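Local structure of CBIX (Paracoccus pantotrophus, 4CCS) at residues P99-A104 with P207-A212; L105-A110 with W115-T120; E111-P116 with Q202-P207; L122-H127 with R140-G145; P179-Q184 with D190-A195. The protein carries out the last step of siroheme biosynthesis in denitrifying bacteria, probably the insertion of ferrous iron into the sirohydrochlorin macrocycle. One frame throughout, in Å; residues are numbered along the deposited sequence.

Interaction 1: P99-A104 with P207-A212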
# COMPACT_ATOMS: atom_id res chain seq x y z
N PRO A 99 -9.07 0.09 -5.42
CA PRO A 99 -9.92 1.28 -5.58
C PRO A 99 -11.22 1.23 -4.78
O PRO A 99 -11.60 2.25 -4.20
CB PRO A 99 -10.16 1.36 -7.11
CG PRO A 99 -8.97 0.68 -7.69
CD PRO A 99 -8.67 -0.45 -6.74
N ALA A 100 -11.86 0.05 -4.70
CA ALA A 100 -13.11 -0.11 -3.91
C ALA A 100 -12.81 0.06 -2.41
O ALA A 100 -13.57 0.72 -1.70
CB ALA A 100 -13.73 -1.46 -4.18
N LEU A 101 -11.66 -0.46 -1.96
CA LEU A 101 -11.25 -0.30 -0.55
C LEU A 101 -11.07 1.18 -0.17
O LEU A 101 -11.58 1.61 0.89
CB LEU A 101 -9.98 -1.13 -0.24
CG LEU A 101 -9.36 -0.93 1.16
CD1 LEU A 101 -10.36 -1.28 2.25
CD2 LEU A 101 -8.15 -1.77 1.31
N CYS A 102 -10.39 1.97 -1.03
CA CYS A 102 -10.17 3.41 -0.83
C CYS A 102 -11.51 4.13 -0.76
O CYS A 102 -11.70 4.98 0.10
CB CYS A 102 -9.29 3.99 -1.93
SG CYS A 102 -7.59 3.37 -1.92
N LEU A 103 -12.44 3.76 -1.66
CA LEU A 103 -13.77 4.38 -1.68
C LEU A 103 -14.56 4.08 -0.40
O LEU A 103 -15.13 5.00 0.18
CB LEU A 103 -14.57 3.99 -2.95
CG LEU A 103 -15.94 4.67 -3.13
CD1 LEU A 103 -15.83 6.19 -3.21
CD2 LEU A 103 -16.66 4.13 -4.38
N ALA A 104 -14.56 2.82 0.07
CA ALA A 104 -15.28 2.44 1.29
C ALA A 104 -14.70 3.17 2.52
O ALA A 104 -15.46 3.66 3.36
CB ALA A 104 -15.19 0.94 1.49
N PRO A 207 -5.82 6.72 8.65
CA PRO A 207 -4.69 5.80 8.79
C PRO A 207 -4.31 5.32 7.35
O PRO A 207 -5.17 5.40 6.46
CB PRO A 207 -5.29 4.63 9.60
CG PRO A 207 -6.37 5.23 10.38
CD PRO A 207 -6.96 6.30 9.51
N PRO A 208 -3.04 4.83 7.13
CA PRO A 208 -2.64 4.34 5.80
C PRO A 208 -3.52 3.16 5.38
O PRO A 208 -4.00 2.40 6.23
CB PRO A 208 -1.17 3.94 6.00
CG PRO A 208 -1.05 3.63 7.44
CD PRO A 208 -1.97 4.60 8.13
N VAL A 209 -3.83 3.09 4.07
CA VAL A 209 -4.73 2.07 3.49
C VAL A 209 -4.31 0.62 3.83
O VAL A 209 -5.19 -0.20 4.05
CB VAL A 209 -4.95 2.30 1.96
CG1 VAL A 209 -3.67 2.02 1.14
CG2 VAL A 209 -6.14 1.49 1.44
N GLY A 210 -2.98 0.33 3.92
CA GLY A 210 -2.47 -1.02 4.24
C GLY A 210 -2.95 -1.58 5.59
O GLY A 210 -2.89 -2.80 5.79
N LEU A 211 -3.42 -0.72 6.50
CA LEU A 211 -3.90 -1.14 7.83
C LEU A 211 -5.41 -1.39 7.89
O LEU A 211 -5.92 -1.77 8.95
CB LEU A 211 -3.51 -0.13 8.92
CG LEU A 211 -2.01 0.15 9.13
CD1 LEU A 211 -1.82 1.20 10.22
CD2 LEU A 211 -1.23 -1.12 9.47
N ALA A 212 -6.12 -1.19 6.76
CA ALA A 212 -7.58 -1.36 6.72
C ALA A 212 -8.03 -2.78 7.05
O ALA A 212 -7.33 -3.73 6.71
CB ALA A 212 -8.14 -0.92 5.37

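Interaction 2: L105-A110 with W115-T120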
# COMPACT_ATOMS: atom_id res chain seq x y z
N LEU A 105 -13.35 3.28 2.61
CA LEU A 105 -12.73 3.98 3.75
C LEU A 105 -13.09 5.46 3.77
O LEU A 105 -13.45 5.99 4.83
CB LEU A 105 -11.20 3.82 3.72
CG LEU A 105 -10.65 2.44 4.05
CD1 LEU A 105 -9.20 2.34 3.62
CD2 LEU A 105 -10.77 2.14 5.57
N ILE A 106 -13.04 6.12 2.61
CA ILE A 106 -13.38 7.54 2.47
C ILE A 106 -14.87 7.81 2.74
O ILE A 106 -15.21 8.77 3.45
CB ILE A 106 -12.88 8.08 1.11
CG1 ILE A 106 -11.34 8.26 1.15
CG2 ILE A 106 -13.56 9.38 0.74
CD1 ILE A 106 -10.69 8.27 -0.21
N ALA A 107 -15.76 6.94 2.21
CA ALA A 107 -17.21 7.05 2.42
C ALA A 107 -17.54 6.87 3.92
O ALA A 107 -18.30 7.67 4.46
CB ALA A 107 -17.95 6.01 1.58
N GLN A 108 -16.92 5.88 4.58
CA GLN A 108 -17.09 5.63 6.03
C GLN A 108 -16.64 6.87 6.83
O GLN A 108 -17.37 7.33 7.73
CB GLN A 108 -16.30 4.38 6.48
CG GLN A 108 -16.44 4.03 7.98
CD GLN A 108 -15.18 3.62 8.72
OE1 GLN A 108 -14.17 3.16 8.15
NE2 GLN A 108 -15.21 3.74 10.06
N ALA A 109 -15.48 7.44 6.47
CA ALA A 109 -14.91 8.63 7.12
C ALA A 109 -15.83 9.83 7.01
O ALA A 109 -16.12 10.46 8.03
CB ALA A 109 -13.54 8.95 6.54
N ALA A 110 -16.33 10.13 5.79
CA ALA A 110 -17.23 11.25 5.53
C ALA A 110 -18.51 11.13 6.37
O ALA A 110 -18.96 12.13 6.93
CB ALA A 110 -17.57 11.35 4.05
N TRP A 115 -20.39 14.71 6.98
CA TRP A 115 -20.18 15.45 5.73
C TRP A 115 -20.71 14.62 4.56
O TRP A 115 -20.42 13.42 4.50
CB TRP A 115 -18.67 15.69 5.46
CG TRP A 115 -17.88 16.42 6.51
CD1 TRP A 115 -18.35 17.29 7.45
CD2 TRP A 115 -16.46 16.39 6.66
NE1 TRP A 115 -17.30 17.76 8.22
CE2 TRP A 115 -16.12 17.24 7.73
CE3 TRP A 115 -15.42 15.71 5.99
CZ2 TRP A 115 -14.80 17.43 8.16
CZ3 TRP A 115 -14.11 15.89 6.42
CH2 TRP A 115 -13.81 16.72 7.50
N PRO A 116 -21.45 15.25 3.60
CA PRO A 116 -21.90 14.51 2.41
C PRO A 116 -20.65 14.30 1.52
O PRO A 116 -19.87 15.23 1.31
CB PRO A 116 -22.93 15.44 1.77
CG PRO A 116 -22.57 16.79 2.22
CD PRO A 116 -21.98 16.63 3.60
N LEU A 117 -20.46 13.07 1.04
CA LEU A 117 -19.30 12.73 0.22
C LEU A 117 -19.17 13.63 -1.02
O LEU A 117 -18.06 14.07 -1.33
CB LEU A 117 -19.29 11.23 -0.14
CG LEU A 117 -18.00 10.65 -0.71
CD1 LEU A 117 -16.79 10.98 0.18
CD2 LEU A 117 -18.11 9.14 -0.89
N ALA A 118 -20.31 13.98 -1.66
CA ALA A 118 -20.33 14.85 -2.84
C ALA A 118 -19.81 16.27 -2.56
O ALA A 118 -19.32 16.92 -3.47
CB ALA A 118 -21.74 14.91 -3.44
N GLY A 119 -19.88 16.72 -1.30
CA GLY A 119 -19.42 18.05 -0.89
C GLY A 119 -18.05 18.00 -0.17
O GLY A 119 -17.67 18.98 0.47
N THR A 120 -17.31 16.87 -0.27
CA THR A 120 -16.01 16.68 0.38
C THR A 120 -14.90 16.62 -0.67
O THR A 120 -15.04 15.95 -1.69
CB THR A 120 -16.04 15.44 1.31
OG1 THR A 120 -17.12 15.56 2.23
CG2 THR A 120 -14.74 15.26 2.11

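Interaction 3: E111-P116 with Q202-P207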
# COMPACT_ATOMS: atom_id res chain seq x y z
N GLU A 111 -19.05 9.90 6.50
CA GLU A 111 -20.26 9.59 7.27
C GLU A 111 -20.06 9.84 8.77
O GLU A 111 -20.93 10.43 9.40
CB GLU A 111 -20.75 8.16 6.98
CG GLU A 111 -22.08 7.77 7.61
CD GLU A 111 -23.25 8.73 7.42
OE1 GLU A 111 -23.49 9.15 6.26
OE2 GLU A 111 -23.90 9.08 8.43
N THR A 112 -18.88 9.46 9.32
CA THR A 112 -18.58 9.72 10.75
C THR A 112 -18.50 11.23 11.03
O THR A 112 -18.94 11.68 12.08
CB THR A 112 -17.34 8.98 11.26
OG1 THR A 112 -16.16 9.55 10.69
CG2 THR A 112 -17.40 7.47 11.02
N GLN A 113 -17.98 12.02 10.07
CA GLN A 113 -17.85 13.47 10.20
C GLN A 113 -19.17 14.23 9.99
O GLN A 113 -19.26 15.42 10.29
CB GLN A 113 -16.80 14.00 9.22
CG GLN A 113 -15.36 13.57 9.51
CD GLN A 113 -14.92 13.90 10.92
OE1 GLN A 113 -14.64 13.00 11.72
NE2 GLN A 113 -14.86 15.17 11.30
N GLY A 114 -20.19 13.54 9.42
CA GLY A 114 -21.48 14.15 9.12
C GLY A 114 -21.36 15.03 7.87
O GLY A 114 -22.12 15.99 7.73
N TRP A 115 -20.39 14.71 6.98
CA TRP A 115 -20.18 15.45 5.73
C TRP A 115 -20.71 14.62 4.56
O TRP A 115 -20.42 13.42 4.50
CB TRP A 115 -18.67 15.69 5.46
CG TRP A 115 -17.88 16.42 6.51
CD1 TRP A 115 -18.35 17.29 7.45
CD2 TRP A 115 -16.46 16.39 6.66
NE1 TRP A 115 -17.30 17.76 8.22
CE2 TRP A 115 -16.12 17.24 7.73
CE3 TRP A 115 -15.42 15.71 5.99
CZ2 TRP A 115 -14.80 17.43 8.16
CZ3 TRP A 115 -14.11 15.89 6.42
CH2 TRP A 115 -13.81 16.72 7.50
N PRO A 116 -21.45 15.25 3.60
CA PRO A 116 -21.90 14.51 2.41
C PRO A 116 -20.65 14.30 1.52
O PRO A 116 -19.87 15.23 1.31
CB PRO A 116 -22.93 15.44 1.77
CG PRO A 116 -22.57 16.79 2.22
CD PRO A 116 -21.98 16.63 3.60
N GLN A 202 -6.47 21.38 7.00
CA GLN A 202 -7.50 21.45 8.05
C GLN A 202 -8.42 20.24 8.09
O GLN A 202 -9.25 20.14 9.00
CB GLN A 202 -8.40 22.69 7.82
CG GLN A 202 -7.67 24.02 7.68
CD GLN A 202 -8.62 25.11 7.24
OE1 GLN A 202 -9.54 25.50 7.97
NE2 GLN A 202 -8.45 25.63 6.02
N GLY A 203 -8.32 19.35 7.10
CA GLY A 203 -9.23 18.21 7.02
C GLY A 203 -8.82 17.01 7.86
O GLY A 203 -7.93 17.08 8.71
N LEU A 204 -9.51 15.89 7.60
CA LEU A 204 -9.31 14.63 8.29
C LEU A 204 -8.21 13.83 7.62
O LEU A 204 -8.20 13.71 6.40
CB LEU A 204 -10.63 13.85 8.28
CG LEU A 204 -10.65 12.48 8.96
CD1 LEU A 204 -10.44 12.62 10.48
CD2 LEU A 204 -11.99 11.79 8.71
N VAL A 205 -7.29 13.28 8.41
CA VAL A 205 -6.20 12.47 7.87
C VAL A 205 -6.43 11.06 8.35
O VAL A 205 -6.40 10.81 9.56
CB VAL A 205 -4.79 13.00 8.25
CG1 VAL A 205 -3.70 12.21 7.52
CG2 VAL A 205 -4.67 14.49 7.95
N LEU A 206 -6.66 10.13 7.42
CA LEU A 206 -6.95 8.74 7.75
C LEU A 206 -5.69 7.91 8.00
O LEU A 206 -4.61 8.32 7.56
CB LEU A 206 -7.79 8.10 6.62
CG LEU A 206 -9.14 8.77 6.26
CD1 LEU A 206 -9.85 7.97 5.17
CD2 LEU A 206 -10.05 8.86 7.50
N PRO A 207 -5.82 6.72 8.65
CA PRO A 207 -4.69 5.80 8.79
C PRO A 207 -4.31 5.32 7.35
O PRO A 207 -5.17 5.40 6.46
CB PRO A 207 -5.29 4.63 9.60
CG PRO A 207 -6.37 5.23 10.38
CD PRO A 207 -6.96 6.30 9.51

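Interaction 4: L122-H127 with R140-G145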
# COMPACT_ATOMS: atom_id res chain seq x y z
N LEU A 122 -11.13 15.43 -1.79
CA LEU A 122 -10.27 14.28 -1.51
C LEU A 122 -8.82 14.48 -1.89
O LEU A 122 -8.53 15.02 -2.96
CB LEU A 122 -10.81 13.00 -2.17
CG LEU A 122 -12.26 12.65 -1.82
CD1 LEU A 122 -12.69 11.39 -2.53
CD2 LEU A 122 -12.45 12.52 -0.30
N LEU A 123 -7.90 14.04 -1.02
CA LEU A 123 -6.46 14.09 -1.27
C LEU A 123 -5.84 12.71 -1.05
O LEU A 123 -5.87 12.16 0.05
CB LEU A 123 -5.77 15.15 -0.40
CG LEU A 123 -4.26 15.33 -0.60
CD1 LEU A 123 -3.93 15.94 -1.99
CD2 LEU A 123 -3.70 16.20 0.51
N VAL A 124 -5.27 12.15 -2.12
CA VAL A 124 -4.60 10.85 -2.07
C VAL A 124 -3.12 11.20 -1.87
O VAL A 124 -2.51 11.83 -2.75
CB VAL A 124 -4.86 10.02 -3.35
CG1 VAL A 124 -3.97 8.77 -3.39
CG2 VAL A 124 -6.34 9.66 -3.50
N ALA A 125 -2.56 10.86 -0.69
CA ALA A 125 -1.14 11.14 -0.40
C ALA A 125 -0.32 9.87 -0.59
O ALA A 125 -0.66 8.84 -0.03
CB ALA A 125 -1.00 11.66 1.03
N ALA A 126 0.75 9.93 -1.39
CA ALA A 126 1.54 8.75 -1.66
C ALA A 126 3.03 9.07 -1.75
O ALA A 126 3.40 10.24 -1.91
CB ALA A 126 1.05 8.08 -2.95
N HIS A 127 3.88 8.05 -1.63
CA HIS A 127 5.33 8.23 -1.71
C HIS A 127 5.74 8.76 -3.08
O HIS A 127 6.52 9.71 -3.17
CB HIS A 127 6.07 6.92 -1.40
CG HIS A 127 7.57 7.10 -1.31
ND1 HIS A 127 8.16 7.70 -0.20
CD2 HIS A 127 8.54 6.70 -2.16
CE1 HIS A 127 9.47 7.66 -0.43
NE2 HIS A 127 9.75 7.06 -1.59
N ARG A 140 -2.78 8.53 -9.35
CA ARG A 140 -3.74 9.35 -10.11
C ARG A 140 -4.92 8.53 -10.56
O ARG A 140 -6.03 9.05 -10.58
CB ARG A 140 -3.09 10.08 -11.29
CG ARG A 140 -2.46 11.41 -10.86
CD ARG A 140 -1.86 12.17 -12.04
NE ARG A 140 -0.70 11.47 -12.60
CZ ARG A 140 0.55 11.64 -12.19
NH1 ARG A 140 0.83 12.50 -11.23
NH2 ARG A 140 1.53 10.93 -12.74
N ARG A 141 -4.69 7.24 -10.91
CA ARG A 141 -5.78 6.33 -11.29
C ARG A 141 -6.74 6.17 -10.10
O ARG A 141 -7.96 6.17 -10.30
CB ARG A 141 -5.23 4.95 -11.70
CG ARG A 141 -4.81 4.86 -13.16
CD ARG A 141 -4.63 3.42 -13.63
NE ARG A 141 -3.54 2.71 -12.96
CZ ARG A 141 -2.25 2.80 -13.30
NH1 ARG A 141 -1.87 3.61 -14.28
NH2 ARG A 141 -1.34 2.10 -12.65
N ILE A 142 -6.18 6.04 -8.87
CA ILE A 142 -7.00 5.94 -7.65
C ILE A 142 -7.84 7.24 -7.48
O ILE A 142 -9.07 7.16 -7.37
CB ILE A 142 -6.16 5.61 -6.36
CG1 ILE A 142 -5.45 4.22 -6.43
CG2 ILE A 142 -7.02 5.76 -5.07
CD1 ILE A 142 -6.36 2.95 -6.43
N ALA A 143 -7.18 8.41 -7.48
CA ALA A 143 -7.89 9.70 -7.33
C ALA A 143 -8.98 9.87 -8.41
O ALA A 143 -10.10 10.25 -8.07
CB ALA A 143 -6.91 10.86 -7.40
N ALA A 144 -8.67 9.57 -9.68
CA ALA A 144 -9.64 9.69 -10.78
C ALA A 144 -10.84 8.74 -10.61
O ALA A 144 -11.94 9.07 -11.04
CB ALA A 144 -8.96 9.45 -12.13
N GLY A 145 -10.65 7.60 -9.92
CA GLY A 145 -11.73 6.64 -9.65
C GLY A 145 -12.61 7.09 -8.48
O GLY A 145 -13.77 6.72 -8.42

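Interaction 5: P179-Q184 with D190-A195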
# COMPACT_ATOMS: atom_id res chain seq x y z
N PRO A 179 -3.74 8.20 3.11
CA PRO A 179 -2.34 7.86 2.79
C PRO A 179 -2.32 6.53 2.04
O PRO A 179 -2.72 5.49 2.58
CB PRO A 179 -1.66 7.75 4.16
CG PRO A 179 -2.54 8.54 5.09
CD PRO A 179 -3.94 8.27 4.57
N LEU A 180 -1.85 6.57 0.79
CA LEU A 180 -1.78 5.39 -0.04
C LEU A 180 -0.45 4.69 0.19
O LEU A 180 0.47 4.79 -0.62
CB LEU A 180 -2.04 5.79 -1.51
CG LEU A 180 -2.42 4.67 -2.46
CD1 LEU A 180 -3.86 4.25 -2.24
CD2 LEU A 180 -2.20 5.12 -3.91
N PHE A 181 -0.34 4.02 1.37
CA PHE A 181 0.85 3.28 1.82
C PHE A 181 0.44 1.85 2.21
O PHE A 181 -0.59 1.66 2.88
CB PHE A 181 1.50 3.99 3.02
CG PHE A 181 2.19 5.29 2.68
CD1 PHE A 181 1.46 6.47 2.52
CD2 PHE A 181 3.57 5.34 2.47
CE1 PHE A 181 2.10 7.67 2.17
CE2 PHE A 181 4.21 6.54 2.15
CZ PHE A 181 3.47 7.70 2.00
N ALA A 182 1.26 0.87 1.83
CA ALA A 182 1.00 -0.55 2.10
C ALA A 182 1.37 -0.97 3.52
O ALA A 182 0.79 -1.93 4.02
CB ALA A 182 1.75 -1.41 1.09
N THR A 183 2.34 -0.28 4.16
CA THR A 183 2.77 -0.62 5.53
C THR A 183 2.89 0.60 6.40
O THR A 183 3.15 1.69 5.88
CB THR A 183 4.12 -1.39 5.56
OG1 THR A 183 5.20 -0.51 5.24
CG2 THR A 183 4.13 -2.63 4.66
N GLN A 184 2.74 0.41 7.72
CA GLN A 184 2.91 1.50 8.68
C GLN A 184 4.37 2.00 8.68
O GLN A 184 4.58 3.21 8.72
CB GLN A 184 2.46 1.09 10.11
CG GLN A 184 2.53 2.24 11.15
CD GLN A 184 1.47 3.31 10.93
OE1 GLN A 184 1.61 4.21 10.11
NE2 GLN A 184 0.38 3.24 11.68
N ASP A 190 7.85 8.67 5.89
CA ASP A 190 7.54 9.85 5.08
C ASP A 190 7.05 11.06 5.87
O ASP A 190 7.02 12.17 5.31
CB ASP A 190 6.57 9.48 3.96
CG ASP A 190 7.26 8.85 2.76
OD1 ASP A 190 8.48 8.57 2.84
OD2 ASP A 190 6.58 8.62 1.76
N ASP A 191 6.70 10.88 7.16
CA ASP A 191 6.27 11.97 8.05
C ASP A 191 5.21 12.90 7.42
O ASP A 191 5.41 14.12 7.31
CB ASP A 191 7.49 12.76 8.56
CG ASP A 191 7.25 13.60 9.81
OD1 ASP A 191 6.12 13.58 10.34
OD2 ASP A 191 8.19 14.32 10.22
N LEU A 192 4.09 12.30 7.00
CA LEU A 192 2.95 13.04 6.44
C LEU A 192 2.42 14.11 7.41
O LEU A 192 2.05 15.18 6.92
CB LEU A 192 1.80 12.08 6.06
CG LEU A 192 1.75 11.59 4.62
CD1 LEU A 192 2.95 10.74 4.28
CD2 LEU A 192 0.48 10.79 4.39
N PRO A 193 2.40 13.86 8.76
CA PRO A 193 1.91 14.93 9.65
C PRO A 193 2.68 16.24 9.52
O PRO A 193 2.03 17.28 9.48
CB PRO A 193 2.03 14.31 11.04
CG PRO A 193 1.77 12.88 10.79
CD PRO A 193 2.49 12.59 9.51
N ALA A 194 4.01 16.20 9.33
CA ALA A 194 4.84 17.40 9.17
C ALA A 194 4.53 18.12 7.84
O ALA A 194 4.47 19.35 7.82
CB ALA A 194 6.32 17.03 9.24
N ALA A 195 4.34 17.35 6.75
CA ALA A 195 4.04 17.88 5.41
C ALA A 195 2.65 18.51 5.40
O ALA A 195 2.47 19.59 4.84
CB ALA A 195 4.12 16.76 4.39

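Interaction 1: P99-A104 with P207-A212
A small, buried, wholly apolar contact joins the first turns of helix 98-113, through Leu101 and Cys102, to the 3-10 turn that follows strand 204-205, through Val209 and Ala212. Leu101 does most of the work. Its CG stands opposite the backbone N (chi1 174°), which carries the isobutyl fork straight out from the helix into the turn. CD2 of Leu101 lies 3.8 Å from CG2 of Val209 and also approaches CB of Ala212, on which CD1 of Leu101 packs at 3.8 Å. Leu101 and Val209 meet at a slant, with CG and CD2 of the leucine both near CG2 of the valine. Cys102, one residue on, brings its SG to 4.1 Å from CG2 of Val209, so this one methyl serves both helix residues. In the fold, the contact sets the helix against the loop leaving the last strand of a parallel four-stranded sheet with order 2-1-3-4; that order occurs twice in the chain and marks the chelatase-like fold, in line with the CbiX family. The bond from Ala212 N to Val209 O (3.0 Å) closes the turn, and CB of Val209 and of Ala212 both point toward the helix. Leu105, a turn further along the helix, also touches Val209 and Ala212. The side chain of Cys102 also touches Ile142 and Leu146 of helix 134-146 and Leu180.

Interaction 2: L105-A110 with W115-T120
Leu117 sets its forked end astride one flank of the last turns of helix 98-113, with Ile106, Ala107 and Ala110 beneath the two branches. Its CG is turned opposite the backbone N (chi1 -166°), which extends the side chain from its own turn back toward the helix. CD1 of Leu117 lies 3.6 Å from CG2 of Ile106 and 4.0 Å from CB of Ala110, while CD2 rests 4.0 Å from CB of Ala107. Ile106 and Leu117 meet at roughly a right angle. It is the CG2 branch of Ile106 that touches; the longer CG1 arm leads elsewhere, and the residue also packs on Leu178 of strand 175-179. The backbone is tied at the same place: Trp115 N donates to Ala110 O at 3.0 Å with an N-H...O angle of 157°, the donor tilted 26° from the carbonyl plane. This bond, from residue i+5 back to i, is the long (6→1) bond of the Schellman motif that ends helix 98-113 and turns the chain back toward strand 121-126. Beyond the reversal, residues 117-118 form a short 3-10 turn, gripped by two bonds to Pro116 O. That oxygen accepts Gly119 N at 3.0 Å and Thr120 OG1 at 2.9 Å, from opposite faces of its plane. Trp115 and Ala110 also lean on Ile176 of the sheet. A bound D-malate and a bound sodium ion each come, at their nearest atoms, to about 4 Å from the side chain of Ala107.

Interaction 3: E111-P116 with Q202-P207
The indole of Trp115 has CB of its near neighbour Gln113 over the centre of one face, 3.5 Å above the plane, and meets Leu204 obliquely at the far corner of its six-membered ring. There CH2 of Trp115 comes to 4.4 Å from CB of Leu204, a loose touch. A closer one is made by the glutamine: CG of Gln113 lies 3.9 Å from CD2 of Leu204, with OE1 just beyond it, the two side chains crossing at a slant. CG of Gln113 stands opposite its carbonyl carbon (chi1 -67°), and the chain then bends at chi2 (-54°). Leu204 answers with a chain extended from its backbone N toward the helix end. Gly114, with a positive phi of 76°, separates Gln113, at the helix end, from Trp115 beyond it. The chain reverses at this glycine, the pivot of a Schellman motif, and the indole lies over CB of Gln113. On the other side, Leu204 belongs to strand 204-205, the edge of the second parallel sheet, bonded through its backbone to Ala175 and Cys177, while its side chain also touches Ala109. Trp115 leans in addition on Arg174 and Ile176. No hydrogen bond crosses this surface contact; the methylene of Gln113 and the indole both offer apolar surface to Leu204, whose burial probably supplies most of the stability.

Interaction 4: L122-H127 with R140-G145
Val124, in the middle of strand 121-126, points a methyl at helix 134-146 and is met there by Ile142 and Ala143. Along the helix, Arg140 comes first. The bond from its CA to its CB points away from the strand, and NH2 forms a salt bridge with Glu137, while its carbonyl oxygen receives Ala144 N at 2.8 Å, an ordinary helical bond. Ile142 is the first residue to touch. Its CG2 branch lies 4.3 Å from CG2 of Val124, but the longer arm, folded at chi2 (-67°), carries CD1 away from the strand, and the residue goes on to pack against Pro99 and Cys102 of helix 98-113. Ala143 follows and makes the nearest approach, its CB 4.1 Å from CG2 of Val124. The alpha carbons of Val124 and Ala143 are 6.3 Å apart, a spacing that the small alanine permits. Ala143 also touches Cys155 of the neighbouring strand 152-157. Val124 serves both helix residues with a single branch, because chi1 of 171° puts CG1 opposite the backbone N and leaves CG2 beside it, turned to the helix. All three touching residues are buried and no hydrogen bond joins the segments. Strand 121-126 bonds to 152-157 on one side and to 175-179 on the other, so Val124 sits in the sheet's interior. Strand 121-126, helix 134-146 and strand 152-157 make a beta-alpha-beta crossover, the building unit of parallel alpha/beta sheets, here of the chelatase-like fold, with the helix laid on one face.

Interaction 5: P179-Q184 with D190-A195
A carboxylate oxygen set against the edge of a phenyl ring marks this contact: OD2 of Asp190 lies in the plane of the Phe181 ring, 3.2 Å from CE2 of Phe181 and 3.3 Å from its CZ. The carboxylate itself stands almost upright to the ring, the two planes 83° apart. A single oxygen makes the close approach. That same OD2 is hydrogen-bonded to ND1 of His127, just beyond strand 121-126. Leu192 completes the grip on the ring from another direction. Its CD1 comes obliquely to 3.8 Å from CE1 of Phe181, the two side chains running past each other in opposite senses, while its second methyl, CD2, lies 3.7 Å from CB of Pro179. Phe181 reaches this pair because chi1 of -71° swings CG beside its backbone N and opposite its carbonyl carbon. Pro179 and Phe181 both face the 190-192 region; Leu180 between them is the centre of an inverse gamma turn that follows strand 175-179, spanned by the weak bond from Phe181 N to Pro179 O. Asp191, with a positive phi of 47°, breaks the chain direction between helices 184-189 and 192-199 and occupies the N-cap position of the latter. His187 stacks edge-to-face with the Phe181 ring. The in-plane position places the oxygen by the electropositive C-H rim rather than over the pi cloud, probably a weakly favourable electrostatic contact, and together with the His127 bond it probably limits rotation of the carboxylate.

How the interactions relate
All five contacts lie in the half of the protein built on the parallel sheet 152-157, 121-126, 175-179, 204-205. Interactions 1, 2 and 3 share helix 98-113, taking it from its start to its Schellman end; interactions 2 and 3 have centres about 7 Å apart and share Trp115 and Pro116. Along the chain, interactions 2, 4 and 5 close in succession, and the long-range interaction 1 spans all of them. Interaction 4 meets interaction 1 where Ile142 packs on Pro99; the centres of interactions 4 and 5, about 13 Å apart, are joined by the bond from His127 to Asp190. Backbone bonds from Val209 and Gly210 to Pro179 and Phe181 tie interaction 1 to interaction 5, so helix, sheet and strand-end loops form one continuous unit.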